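Local coordinates for mevalonate kinase, putative (Leishmania major, PDB 2HFS), which probably catalyses the ATP-dependent phosphorylation of (R)-mevalonate to (R)-5-phosphomevalonate, an early step of isopentenyl diphosphate and sterol biosynthesis, at residues 7-13 against 125-131; 22-28 against 282-286; 249-253 against 279-283. All coordinates share one frame; numbering follows the deposited sequence.

In the fold
Contact 1 lies far out on the N-terminal half of the kinase. It is partly exposed and fixes the arm 7-13 to the end of helix 114-130. Contacts 2 and 3 are buried and adjoin each other, their centres about 9 Å apart, whereas the centres of contacts 1 and 2 are about 36 Å apart. Both buried contacts use strand 280-284 and share Lys282 and Leu283. Contact 2 ties this strand to strand 17-25, and contact 3 ties it to helix 242-258. Each of contacts 1 and 2 has a lysine-glutamate salt bridge, partly exposed in the first and enclosed in the second. Contact 3 relies on asparagine and histidine acceptors and on the lysine's carbon chain.

Contact 1 (7-13 against 125-131); sequences PVKSKTT and ALSELYQ
Val8 and Lys9 close over the C-terminal end of helix 114-130, where Gln131, with positive phi, completes a Schellman motif. Leu129 O takes both of their backbone N-H groups. Val8 N is 2.9 Å from Leu129 O, and Lys9 N is also 2.9 Å from Leu129 O. Glu128 makes the second polar link. Its side chain leaves the helix extended, with CG anti to the backbone N (chi1 -178°), and this carries the carboxylate out to the arm. Lys9 NZ forms a salt bridge with Glu128 OE2 at 2.8 Å, on the anti lone pair. Thr13 N bonds to Glu128 OE2 at 2.8 Å and nearly straight (175°), from the syn side and 34° out of the carboxylate plane. Lys9 NZ also donates to Thr13 OG1 at 2.8 Å, which helps fix the ammonium group. The apolar part lies between and beside these bonds. Leu129 CD1 packs against the arm's backbone at Lys9 O and Thr12 N and lies 3.8 Å from Thr12 CG2. Pro7 lies alongside Tyr130, with Pro7 CG 3.4 Å from Tyr130 CE1. Val8 crosses the side chain of Gln131 at about a right angle. Further out, Glu128 OE1 accepts bonds from Gly14 N and Asn16 ND2, so both carboxylate oxygens serve the arm. Thr12 OG1 bonds to Leu49 N, and backbone bonds to Leu49 and Ile51 hold the arm along strand 36-52. At the helix end, Gln131 NE2 bonds to Glu128 O at 2.9 Å, and Gln131 N uses the same oxygen.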
ATOM      1  N   PRO A   7      21.935  19.893  -9.848  1.00 26.79           N
ATOM      2  CA  PRO A   7      20.550  20.297 -10.116  1.00 25.07           C
ATOM      3  C   PRO A   7      20.435  21.094 -11.400  1.00 23.57           C
ATOM      4  O   PRO A   7      21.203  22.041 -11.627  1.00 24.43           O
ATOM      5  CB  PRO A   7      20.180  21.177  -8.911  1.00 25.54           C
ATOM      6  CG  PRO A   7      21.225  20.921  -7.890  1.00 25.75           C
ATOM      7  CD  PRO A   7      22.463  20.565  -8.648  1.00 25.97           C
ATOM      8  N   VAL A   8      19.492  20.690 -12.236  1.00 20.27           N
ATOM      9  CA  VAL A   8      19.286  21.321 -13.526  1.00 18.57           C
ATOM     10  C   VAL A   8      18.181  22.358 -13.403  1.00 17.89           C
ATOM     11  O   VAL A   8      18.340  23.480 -13.875  1.00 18.12           O
ATOM     12  CB  VAL A   8      18.980  20.299 -14.638  1.00 18.41           C
ATOM     13  CG1 VAL A   8      18.757  20.995 -15.973  1.00 19.46           C
ATOM     14  CG2 VAL A   8      20.117  19.323 -14.770  1.00 17.31           C
ATOM     15  N   LYS A   9      17.081  21.982 -12.743  1.00 16.81           N
ATOM     16  CA  LYS A   9      15.996  22.906 -12.424  1.00 16.45           C
ATOM     17  C   LYS A   9      16.176  23.546 -11.014  1.00 15.39           C
ATOM     18  O   LYS A   9      16.851  22.990 -10.142  1.00 15.65           O
ATOM     19  CB  LYS A   9      14.639  22.179 -12.515  1.00 15.60           C
ATOM     20  CG  LYS A   9      14.310  21.615 -13.897  1.00 18.46           C
ATOM     21  CD  LYS A   9      12.885  21.055 -13.977  1.00 17.72           C
ATOM     22  CE  LYS A   9      11.808  22.139 -13.899  1.00 14.31           C
ATOM     23  NZ  LYS A   9      10.540  21.727 -14.552  1.00 13.32           N
ATOM     24  N   SER A  10      15.555  24.705 -10.797  1.00 15.53           N
ATOM     25  CA  SER A  10      15.601  25.370  -9.494  1.00 15.21           C
ATOM     26  C   SER A  10      14.383  25.016  -8.622  1.00 14.45           C
ATOM     27  O   SER A  10      14.402  25.180  -7.400  1.00 13.56           O
ATOM     28  CB  SER A  10      15.744  26.890  -9.650  1.00 16.67           C
ATOM     29  OG  SER A  10      14.593  27.469 -10.225  1.00 18.35           O
ATOM     30  N   LYS A  11      13.330  24.534  -9.267  1.00 12.77           N
ATOM     31  CA  LYS A  11      12.089  24.195  -8.599  1.00 12.38           C
ATOM     32  C   LYS A  11      11.365  23.214  -9.510  1.00 11.65           C
ATOM     33  O   LYS A  11      11.360  23.418 -10.720  1.00 11.42           O
ATOM     34  CB  LYS A  11      11.273  25.484  -8.398  1.00 13.25           C
ATOM     35  CG  LYS A  11       9.916  25.341  -7.717  1.00 15.16           C
ATOM     36  CD  LYS A  11       9.128  26.690  -7.766  1.00 14.03           C
ATOM     37  CE  LYS A  11       7.868  26.607  -6.892  1.00 17.42           C
ATOM     38  NZ  LYS A  11       7.158  27.927  -6.662  1.00 20.45           N
ATOM     39  N   THR A  12      10.760  22.158  -8.948  1.00  9.17           N
ATOM     40  CA  THR A  12       9.876  21.283  -9.746  1.00  8.64           C
ATOM     41  C   THR A  12       8.568  21.959 -10.137  1.00  9.46           C
ATOM     42  O   THR A  12       8.045  22.796  -9.389  1.00  9.60           O
ATOM     43  CB  THR A  12       9.581  19.940  -9.020  1.00  7.16           C
ATOM     44  OG1 THR A  12       8.981  20.199  -7.743  1.00  7.22           O
ATOM     45  CG2 THR A  12      10.875  19.214  -8.721  1.00  7.12           C
ATOM     46  N   THR A  13       8.054  21.590 -11.314  1.00  8.62           N
ATOM     47  CA  THR A  13       6.819  22.141 -11.874  1.00  9.82           C
ATOM     48  C   THR A  13       5.866  21.031 -12.305  1.00  9.29           C
ATOM     49  O   THR A  13       4.740  21.303 -12.745  1.00  8.84           O
ATOM     50  CB  THR A  13       7.100  23.019 -13.122  1.00  9.14           C
ATOM     51  OG1 THR A  13       7.777  22.230 -14.132  1.00 12.56           O
ATOM     52  CG2 THR A  13       8.061  24.174 -12.807  1.00  9.49           C
ATOM     53  N   ALA A 125      10.419  13.406  -8.058  1.00  9.35           N
ATOM     54  CA  ALA A 125      10.770  14.838  -7.965  1.00  9.68           C
ATOM     55  C   ALA A 125      12.257  15.089  -8.168  1.00  8.19           C
ATOM     56  O   ALA A 125      12.626  16.069  -8.812  1.00  8.58           O
ATOM     57  CB  ALA A 125      10.313  15.421  -6.643  1.00  8.63           C
ATOM     58  N   LEU A 126      13.097  14.223  -7.604  1.00  7.85           N
ATOM     59  CA  LEU A 126      14.539  14.294  -7.820  1.00  9.36           C
ATOM     60  C   LEU A 126      14.845  14.107  -9.303  1.00  9.36           C
ATOM     61  O   LEU A 126      15.664  14.856  -9.881  1.00  7.38           O
ATOM     62  CB  LEU A 126      15.286  13.253  -6.967  1.00  9.60           C
ATOM     63  CG  LEU A 126      15.290  13.494  -5.449  1.00 13.02           C
ATOM     64  CD1 LEU A 126      15.805  12.238  -4.704  1.00 13.20           C
ATOM     65  CD2 LEU A 126      16.149  14.716  -5.088  1.00 13.41           C
ATOM     66  N   SER A 127      14.192  13.118  -9.923  1.00  8.91           N
ATOM     67  CA  SER A 127      14.381  12.908 -11.349  1.00  9.76           C
ATOM     68  C   SER A 127      14.070  14.196 -12.096  1.00 10.86           C
ATOM     69  O   SER A 127      14.829  14.605 -12.982  1.00 11.00           O
ATOM     70  CB  SER A 127      13.493  11.772 -11.870  1.00 10.48           C
ATOM     71  OG  SER A 127      13.726  11.563 -13.259  1.00 13.02           O
ATOM     72  N   GLU A 128      12.968  14.850 -11.730  1.00 10.86           N
ATOM     73  CA  GLU A 128      12.654  16.120 -12.374  1.00 10.96           C
ATOM     74  C   GLU A 128      13.765  17.142 -12.165  1.00 10.11           C
ATOM     75  O   GLU A 128      14.300  17.684 -13.128  1.00 12.51           O
ATOM     76  CB  GLU A 128      11.326  16.718 -11.921  1.00 10.96           C
ATOM     77  CG  GLU A 128      11.038  18.016 -12.666  1.00 10.17           C
ATOM     78  CD  GLU A 128       9.681  18.630 -12.414  1.00 13.11           C
ATOM     79  OE1 GLU A 128       8.812  17.977 -11.819  1.00 10.03           O
ATOM     80  OE2 GLU A 128       9.486  19.794 -12.836  1.00  9.19           O
ATOM     81  N   LEU A 129      14.111  17.394 -10.905  1.00 12.82           N
ATOM     82  CA  LEU A 129      14.944  18.531 -10.570  1.00 12.20           C
ATOM     83  C   LEU A 129      16.357  18.356 -11.099  1.00 11.34           C
ATOM     84  O   LEU A 129      16.974  19.318 -11.557  1.00 12.67           O
ATOM     85  CB  LEU A 129      14.967  18.746  -9.066  1.00 13.67           C
ATOM     86  CG  LEU A 129      15.421  20.148  -8.639  1.00 11.65           C
ATOM     87  CD1 LEU A 129      14.213  21.054  -8.621  1.00 12.82           C
ATOM     88  CD2 LEU A 129      16.021  20.076  -7.259  1.00 15.59           C
ATOM     89  N   TYR A 130      16.848  17.117 -11.053  1.00 12.70           N
ATOM     90  CA  TYR A 130      18.177  16.774 -11.559  1.00 12.50           C
ATOM     91  C   TYR A 130      18.148  16.305 -13.024  1.00 14.32           C
ATOM     92  O   TYR A 130      19.189  15.950 -13.604  1.00 14.81           O
ATOM     93  CB  TYR A 130      18.842  15.756 -10.611  1.00 13.54           C
ATOM     94  CG  TYR A 130      19.151  16.393  -9.262  1.00 12.61           C
ATOM     95  CD1 TYR A 130      20.412  16.906  -8.990  1.00 13.42           C
ATOM     96  CD2 TYR A 130      18.154  16.529  -8.282  1.00 14.63           C
ATOM     97  CE1 TYR A 130      20.691  17.523  -7.759  1.00 15.39           C
ATOM     98  CE2 TYR A 130      18.414  17.155  -7.061  1.00 15.36           C
ATOM     99  CZ  TYR A 130      19.678  17.658  -6.816  1.00 15.26           C
ATOM    100  OH  TYR A 130      19.931  18.245  -5.598  1.00 14.40           O
ATOM    101  N   GLN A 131      16.955  16.342 -13.620  1.00 13.56           N
ATOM    102  CA  GLN A 131      16.706  15.886 -14.997  1.00 14.28           C
ATOM    103  C   GLN A 131      17.370  14.539 -15.283  1.00 12.95           C
ATOM    104  O   GLN A 131      18.214  14.416 -16.180  1.00 13.85           O
ATOM    105  CB  GLN A 131      17.134  16.942 -16.039  1.00 14.62           C
ATOM    106  CG  GLN A 131      16.302  18.214 -16.073  1.00 13.64           C
ATOM    107  CD  GLN A 131      14.963  18.036 -16.748  1.00 13.46           C
ATOM    108  OE1 GLN A 131      14.882  18.002 -17.973  1.00 15.35           O
ATOM    109  NE2 GLN A 131      13.904  17.951 -15.949  1.00 15.94           N
TER

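Contact 2 (22-28 against 282-286); sequences VILFGEH and KLSGT
Glu27 and Lys282 join two sequence motifs of the GHMP kinase family, one running off the end of strand 17-25, the other, glycine-rich, running from strand 280-284 into the loop after it. As in other GHMP kinases, both probably border the active-site cleft. The two side chains come from opposite directions. Lys282 NZ forms a salt bridge with Glu27 OE2 at 2.7 Å, and a weak bond to Glu27 OE1 at 3.0 Å adds to it. The lysine chain folds back at chi3 and chi4, and this brings NZ beside its own strand. There Lys282 NZ donates to Leu283 O at 3.0 Å. Lys282 NZ also donates to Leu24 O at 3.0 Å, from 66° above the carbonyl plane. The buried ammonium group is thus held by both segments. Glu27 OE1 has a further partner, Gly285 N at 2.8 Å, which meets its anti lone pair in a nearly straight bond (168°). One carboxylate therefore binds both the lysine and the glycine loop. Within strand 17-25, Ile23 N donates to Ser284 OG at 3.0 Å. Ile23 CD1 rests 3.6 Å from Gly285 CA. His28 reaches two residues beyond Ser284, where its NE2 donates to Thr286 O at 2.7 Å. The oxygen lies near the plane of the imidazole, at its edge. Leu24 and Phe25 form a classic beta bulge facing Ile37 of strand 36-52. Phe25 packs on helices 216-239 and 242-258, while His28 and Thr286 lie against Val204 of helix 201-214.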
ATOM      1  N   VAL A  22      -3.363  -1.048  -1.302  1.00 11.17           N
ATOM      2  CA  VAL A  22      -4.057  -2.026  -0.456  1.00 12.14           C
ATOM      3  C   VAL A  22      -3.846  -3.433  -1.029  1.00 10.97           C
ATOM      4  O   VAL A  22      -3.732  -3.601  -2.230  1.00 12.38           O
ATOM      5  CB  VAL A  22      -5.595  -1.754  -0.277  1.00 12.97           C
ATOM      6  CG1 VAL A  22      -5.861  -0.307   0.139  1.00 14.35           C
ATOM      7  CG2 VAL A  22      -6.382  -2.091  -1.531  1.00 15.73           C
ATOM      8  N   ILE A  23      -3.791  -4.435  -0.170  1.00 13.40           N
ATOM      9  CA  ILE A  23      -3.760  -5.803  -0.661  1.00 12.77           C
ATOM     10  C   ILE A  23      -5.182  -6.335  -0.747  1.00 14.58           C
ATOM     11  O   ILE A  23      -5.886  -6.440   0.269  1.00 15.29           O
ATOM     12  CB  ILE A  23      -2.872  -6.686   0.224  1.00 12.84           C
ATOM     13  CG1 ILE A  23      -1.458  -6.125   0.288  1.00 14.35           C
ATOM     14  CG2 ILE A  23      -2.830  -8.092  -0.347  1.00 11.08           C
ATOM     15  CD1 ILE A  23      -0.695  -6.540   1.511  1.00 19.38           C
ATOM     16  N   LEU A  24      -5.620  -6.643  -1.967  1.00 14.37           N
ATOM     17  CA  LEU A  24      -6.956  -7.165  -2.173  1.00 13.61           C
ATOM     18  C   LEU A  24      -7.020  -8.645  -1.849  1.00 13.37           C
ATOM     19  O   LEU A  24      -7.943  -9.092  -1.172  1.00 14.51           O
ATOM     20  CB  LEU A  24      -7.438  -6.906  -3.599  1.00 14.91           C
ATOM     21  CG  LEU A  24      -7.727  -5.448  -3.949  1.00 14.89           C
ATOM     22  CD1 LEU A  24      -8.401  -5.437  -5.298  1.00 18.74           C
ATOM     23  CD2 LEU A  24      -8.609  -4.785  -2.880  1.00 18.23           C
ATOM     24  N   PHE A  25      -6.026  -9.389  -2.325  1.00 11.91           N
ATOM     25  CA  PHE A  25      -5.903 -10.822  -2.034  1.00 10.76           C
ATOM     26  C   PHE A  25      -4.496 -11.251  -1.700  1.00 11.19           C
ATOM     27  O   PHE A  25      -3.545 -10.807  -2.326  1.00 10.90           O
ATOM     28  CB  PHE A  25      -6.352 -11.662  -3.232  1.00 11.65           C
ATOM     29  CG  PHE A  25      -7.831 -11.568  -3.520  1.00 10.14           C
ATOM     30  CD1 PHE A  25      -8.714 -12.507  -2.979  1.00 10.20           C
ATOM     31  CD2 PHE A  25      -8.335 -10.555  -4.319  1.00 10.48           C
ATOM     32  CE1 PHE A  25     -10.061 -12.433  -3.222  1.00 10.55           C
ATOM     33  CE2 PHE A  25      -9.710 -10.478  -4.578  1.00 11.32           C
ATOM     34  CZ  PHE A  25     -10.574 -11.417  -4.021  1.00 14.06           C
ATOM     35  N   GLY A  26      -4.370 -12.102  -0.687  1.00 11.64           N
ATOM     36  CA  GLY A  26      -3.220 -12.976  -0.567  1.00  9.30           C
ATOM     37  C   GLY A  26      -2.079 -12.551   0.343  1.00 10.86           C
ATOM     38  O   GLY A  26      -1.002 -13.102   0.263  1.00 11.87           O
ATOM     39  N   GLU A  27      -2.322 -11.579   1.217  1.00 12.02           N
ATOM     40  CA  GLU A  27      -1.406 -11.321   2.328  1.00 11.01           C
ATOM     41  C   GLU A  27      -1.114 -12.620   3.090  1.00 12.42           C
ATOM     42  O   GLU A  27      -2.010 -13.462   3.294  1.00 10.19           O
ATOM     43  CB  GLU A  27      -1.967 -10.302   3.310  1.00 11.04           C
ATOM     44  CG  GLU A  27      -3.374 -10.596   3.792  1.00  8.61           C
ATOM     45  CD  GLU A  27      -4.413  -9.994   2.855  1.00 10.96           C
ATOM     46  OE1 GLU A  27      -4.558  -8.744   2.855  1.00 10.62           O
ATOM     47  OE2 GLU A  27      -5.054 -10.754   2.090  1.00 10.80           O
ATOM     48  N   HIS A  28       0.131 -12.765   3.525  1.00 10.41           N
ATOM     49  CA  HIS A  28       0.586 -13.968   4.245  1.00 11.04           C
ATOM     50  C   HIS A  28       0.787 -15.227   3.405  1.00 11.56           C
ATOM     51  O   HIS A  28       1.840 -15.871   3.489  1.00 13.93           O
ATOM     52  CB  HIS A  28      -0.283 -14.229   5.489  1.00 11.89           C
ATOM     53  CG  HIS A  28      -0.109 -13.184   6.539  1.00 11.21           C
ATOM     54  ND1 HIS A  28       1.019 -13.113   7.326  1.00 14.75           N
ATOM     55  CD2 HIS A  28      -0.888 -12.136   6.895  1.00 12.07           C
ATOM     56  CE1 HIS A  28       0.924 -12.073   8.134  1.00 15.60           C
ATOM     57  NE2 HIS A  28      -0.217 -11.451   7.881  1.00 13.69           N
ATOM     58  N   LYS A 282     -12.559  -7.416   4.101  1.00 10.19           N
ATOM     59  CA  LYS A 282     -11.552  -8.286   4.692  1.00  9.19           C
ATOM     60  C   LYS A 282     -10.441  -7.434   5.246  1.00  7.09           C
ATOM     61  O   LYS A 282     -10.257  -6.286   4.832  1.00  8.57           O
ATOM     62  CB  LYS A 282     -10.981  -9.257   3.641  1.00  8.34           C
ATOM     63  CG  LYS A 282     -10.361  -8.554   2.404  1.00  9.57           C
ATOM     64  CD  LYS A 282      -9.805  -9.562   1.390  1.00 10.69           C
ATOM     65  CE  LYS A 282      -8.479 -10.216   1.837  1.00 12.25           C
ATOM     66  NZ  LYS A 282      -7.335  -9.258   1.752  1.00 13.59           N
ATOM     67  N   LEU A 283      -9.664  -8.016   6.139  1.00  8.09           N
ATOM     68  CA  LEU A 283      -8.431  -7.374   6.572  1.00  6.74           C
ATOM     69  C   LEU A 283      -7.519  -7.220   5.361  1.00  8.16           C
ATOM     70  O   LEU A 283      -7.611  -7.990   4.414  1.00  8.71           O
ATOM     71  CB  LEU A 283      -7.720  -8.182   7.650  1.00  8.74           C
ATOM     72  CG  LEU A 283      -7.124  -9.563   7.396  1.00  6.38           C
ATOM     73  CD1 LEU A 283      -5.699  -9.590   6.750  1.00  7.93           C
ATOM     74  CD2 LEU A 283      -7.079 -10.237   8.788  1.00  8.50           C
ATOM     75  N   SER A 284      -6.640  -6.228   5.401  1.00  8.53           N
ATOM     76  CA  SER A 284      -5.721  -5.989   4.286  1.00  9.23           C
ATOM     77  C   SER A 284      -4.315  -5.840   4.828  1.00  9.63           C
ATOM     78  O   SER A 284      -4.041  -4.900   5.567  1.00 10.37           O
ATOM     79  CB  SER A 284      -6.110  -4.720   3.523  1.00  8.32           C
ATOM     80  OG  SER A 284      -5.173  -4.462   2.489  1.00 11.29           O
ATOM     81  N   GLY A 285      -3.432  -6.763   4.462  1.00 10.12           N
ATOM     82  CA  GLY A 285      -2.029  -6.646   4.841  1.00 10.80           C
ATOM     83  C   GLY A 285      -1.697  -7.524   6.023  1.00 12.07           C
ATOM     84  O   GLY A 285      -2.126  -8.672   6.088  1.00 13.46           O
ATOM     85  N   THR A 286      -0.944  -6.966   6.968  1.00 12.75           N
ATOM     86  CA  THR A 286      -0.376  -7.741   8.080  1.00 13.34           C
ATOM     87  C   THR A 286      -1.449  -8.363   8.966  1.00 11.89           C
ATOM     88  O   THR A 286      -1.288  -9.479   9.438  1.00 13.22           O
ATOM     89  CB  THR A 286       0.573  -6.853   8.915  1.00  9.70           C
ATOM     90  OG1 THR A 286       1.693  -6.492   8.110  1.00 15.10           O
ATOM     91  CG2 THR A 286       1.189  -7.617  10.107  1.00 12.37           C
TER

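Contact 3 (249-253 against 279-283); sequences MNANH and LGAKL
His253 and Lys282 bring helix 242-258 down onto strand 280-284, their CA atoms 4.8 Å apart. The helix and strand segments run in nearly the same direction, 28° apart, with axes 6.6 Å from each other at closest approach. At the other end, Gly280, which has no side chain, lets the strand come close to Met249 and Asn250. Asn250 OD1 accepts from Ala281 N at 2.9 Å. One turn on, His253 ND1 accepts from Leu283 N at 3.1 Å (163°). The histidine has CG anti to the backbone N (chi1 -178°), which carries the ring to the strand, and the ring's own rotation presents ND1 to Leu283 N. The donor sits at the ring edge, somewhat tilted from its plane. The carbon chain of Lys282 runs along the helix past His253, Met249 and Asn252. Its CB packs 3.4 Å from His253 CB, and its CD lies 3.5 Å from Met249 O. Further along, Lys282 CE passes 3.6 Å from Asn252 OD1. Met249, a selenomethionine here, crosses the lysine at about a right angle and also touches Phe25, Val293 and Leu295. Helix 264-275 adds Arg274, which bonds to Ala281 O. Two side-chain acceptors of the helix thus satisfy strand N-H groups on the edge away from strand 291-296. Since His253 ND1 accepts and NE2 bonds to Glu267 OE2, the ring probably carries its proton on NE2.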
HETATM    1  N   MSE A 249     -13.268 -12.093  -1.744  1.00 12.37           N
HETATM    2  CA  MSE A 249     -12.642 -11.329  -0.670  1.00 11.83           C
HETATM    3  C   MSE A 249     -13.123 -11.823   0.699  1.00 10.95           C
HETATM    4  O   MSE A 249     -12.331 -11.994   1.613  1.00 10.68           O
HETATM    5  CB  MSE A 249     -12.917  -9.821  -0.831  1.00 12.59           C
HETATM    6  CG  MSE A 249     -12.076  -9.147  -1.915  1.00 12.64           C
HETATM    7 SE   MSE A 249     -12.816  -7.416  -2.284  1.00 19.75          SE
HETATM    8  CE  MSE A 249     -12.200  -6.469  -0.685  1.00 13.01           C
ATOM      9  N   ASN A 250     -14.421 -12.060   0.840  1.00 10.38           N
ATOM     10  CA  ASN A 250     -14.967 -12.612   2.092  1.00  9.33           C
ATOM     11  C   ASN A 250     -14.353 -13.968   2.417  1.00  8.37           C
ATOM     12  O   ASN A 250     -14.002 -14.268   3.568  1.00  9.37           O
ATOM     13  CB  ASN A 250     -16.496 -12.728   1.999  1.00  9.53           C
ATOM     14  CG  ASN A 250     -17.179 -11.391   2.065  1.00  9.97           C
ATOM     15  OD1 ASN A 250     -16.582 -10.414   2.502  1.00  9.80           O
ATOM     16  ND2 ASN A 250     -18.449 -11.338   1.645  1.00 11.32           N
ATOM     17  N   ALA A 251     -14.215 -14.786   1.375  1.00  8.16           N
ATOM     18  CA  ALA A 251     -13.648 -16.117   1.525  1.00  8.94           C
ATOM     19  C   ALA A 251     -12.200 -16.003   1.956  1.00  7.68           C
ATOM     20  O   ALA A 251     -11.739 -16.773   2.798  1.00  9.07           O
ATOM     21  CB  ALA A 251     -13.755 -16.890   0.217  1.00  8.25           C
ATOM     22  N   ASN A 252     -11.493 -15.045   1.364  1.00  8.68           N
ATOM     23  CA  ASN A 252     -10.106 -14.788   1.723  1.00  8.64           C
ATOM     24  C   ASN A 252      -9.972 -14.348   3.166  1.00  7.35           C
ATOM     25  O   ASN A 252      -9.107 -14.852   3.878  1.00  7.20           O
ATOM     26  CB  ASN A 252      -9.463 -13.727   0.793  1.00  9.36           C
ATOM     27  CG  ASN A 252      -7.910 -13.769   0.795  1.00 10.30           C
ATOM     28  OD1 ASN A 252      -7.282 -13.072  -0.008  1.00 11.13           O
ATOM     29  ND2 ASN A 252      -7.297 -14.567   1.680  1.00  9.65           N
ATOM     30  N   HIS A 253     -10.809 -13.414   3.607  1.00  8.43           N
ATOM     31  CA  HIS A 253     -10.804 -13.016   5.019  1.00  8.01           C
ATOM     32  C   HIS A 253     -10.986 -14.235   5.915  1.00 10.13           C
ATOM     33  O   HIS A 253     -10.279 -14.422   6.901  1.00 10.53           O
ATOM     34  CB  HIS A 253     -11.922 -12.018   5.321  1.00  9.41           C
ATOM     35  CG  HIS A 253     -11.921 -11.543   6.736  1.00  7.92           C
ATOM     36  ND1 HIS A 253     -11.037 -10.589   7.199  1.00  9.90           N
ATOM     37  CD2 HIS A 253     -12.665 -11.917   7.804  1.00  7.38           C
ATOM     38  CE1 HIS A 253     -11.249 -10.380   8.482  1.00 10.56           C
ATOM     39  NE2 HIS A 253     -12.241 -11.162   8.873  1.00  9.09           N
ATOM     40  N   LEU A 279     -19.847  -5.501  -1.061  1.00 10.82           N
ATOM     41  CA  LEU A 279     -19.790  -6.692  -1.895  1.00 10.31           C
ATOM     42  C   LEU A 279     -18.837  -7.705  -1.280  1.00 10.99           C
ATOM     43  O   LEU A 279     -19.047  -8.908  -1.394  1.00 10.26           O
ATOM     44  CB  LEU A 279     -19.349  -6.361  -3.325  1.00 13.24           C
ATOM     45  CG  LEU A 279     -20.163  -5.370  -4.153  1.00 12.61           C
ATOM     46  CD1 LEU A 279     -19.589  -5.289  -5.558  1.00 16.44           C
ATOM     47  CD2 LEU A 279     -21.630  -5.792  -4.160  1.00 14.38           C
ATOM     48  N   GLY A 280     -17.786  -7.202  -0.631  1.00 10.36           N
ATOM     49  CA  GLY A 280     -16.860  -8.031   0.146  1.00 10.04           C
ATOM     50  C   GLY A 280     -16.084  -7.143   1.095  1.00 10.68           C
ATOM     51  O   GLY A 280     -15.993  -5.943   0.868  1.00 11.79           O
ATOM     52  N   ALA A 281     -15.491  -7.734   2.133  1.00  9.97           N
ATOM     53  CA  ALA A 281     -14.706  -6.961   3.088  1.00 10.53           C
ATOM     54  C   ALA A 281     -13.764  -7.896   3.823  1.00 10.69           C
ATOM     55  O   ALA A 281     -14.122  -9.033   4.145  1.00 11.83           O
ATOM     56  CB  ALA A 281     -15.615  -6.259   4.075  1.00  8.10           C
ATOM     57  N   LYS A 282     -12.559  -7.416   4.101  1.00 10.19           N
ATOM     58  CA  LYS A 282     -11.552  -8.286   4.692  1.00  9.19           C
ATOM     59  C   LYS A 282     -10.441  -7.434   5.246  1.00  7.09           C
ATOM     60  O   LYS A 282     -10.257  -6.286   4.832  1.00  8.57           O
ATOM     61  CB  LYS A 282     -10.981  -9.257   3.641  1.00  8.34           C
ATOM     62  CG  LYS A 282     -10.361  -8.554   2.404  1.00  9.57           C
ATOM     63  CD  LYS A 282      -9.805  -9.562   1.390  1.00 10.69           C
ATOM     64  CE  LYS A 282      -8.479 -10.216   1.837  1.00 12.25           C
ATOM     65  NZ  LYS A 282      -7.335  -9.258   1.752  1.00 13.59           N
ATOM     66  N   LEU A 283      -9.664  -8.016   6.139  1.00  8.09           N
ATOM     67  CA  LEU A 283      -8.431  -7.374   6.572  1.00  6.74           C
ATOM     68  C   LEU A 283      -7.519  -7.220   5.361  1.00  8.16           C
ATOM     69  O   LEU A 283      -7.611  -7.990   4.414  1.00  8.71           O
ATOM     70  CB  LEU A 283      -7.720  -8.182   7.650  1.00  8.74           C
ATOM     71  CG  LEU A 283      -7.124  -9.563   7.396  1.00  6.38           C
ATOM     72  CD1 LEU A 283      -5.699  -9.590   6.750  1.00  7.93           C
ATOM     73  CD2 LEU A 283      -7.079 -10.237   8.788  1.00  8.50           C
TER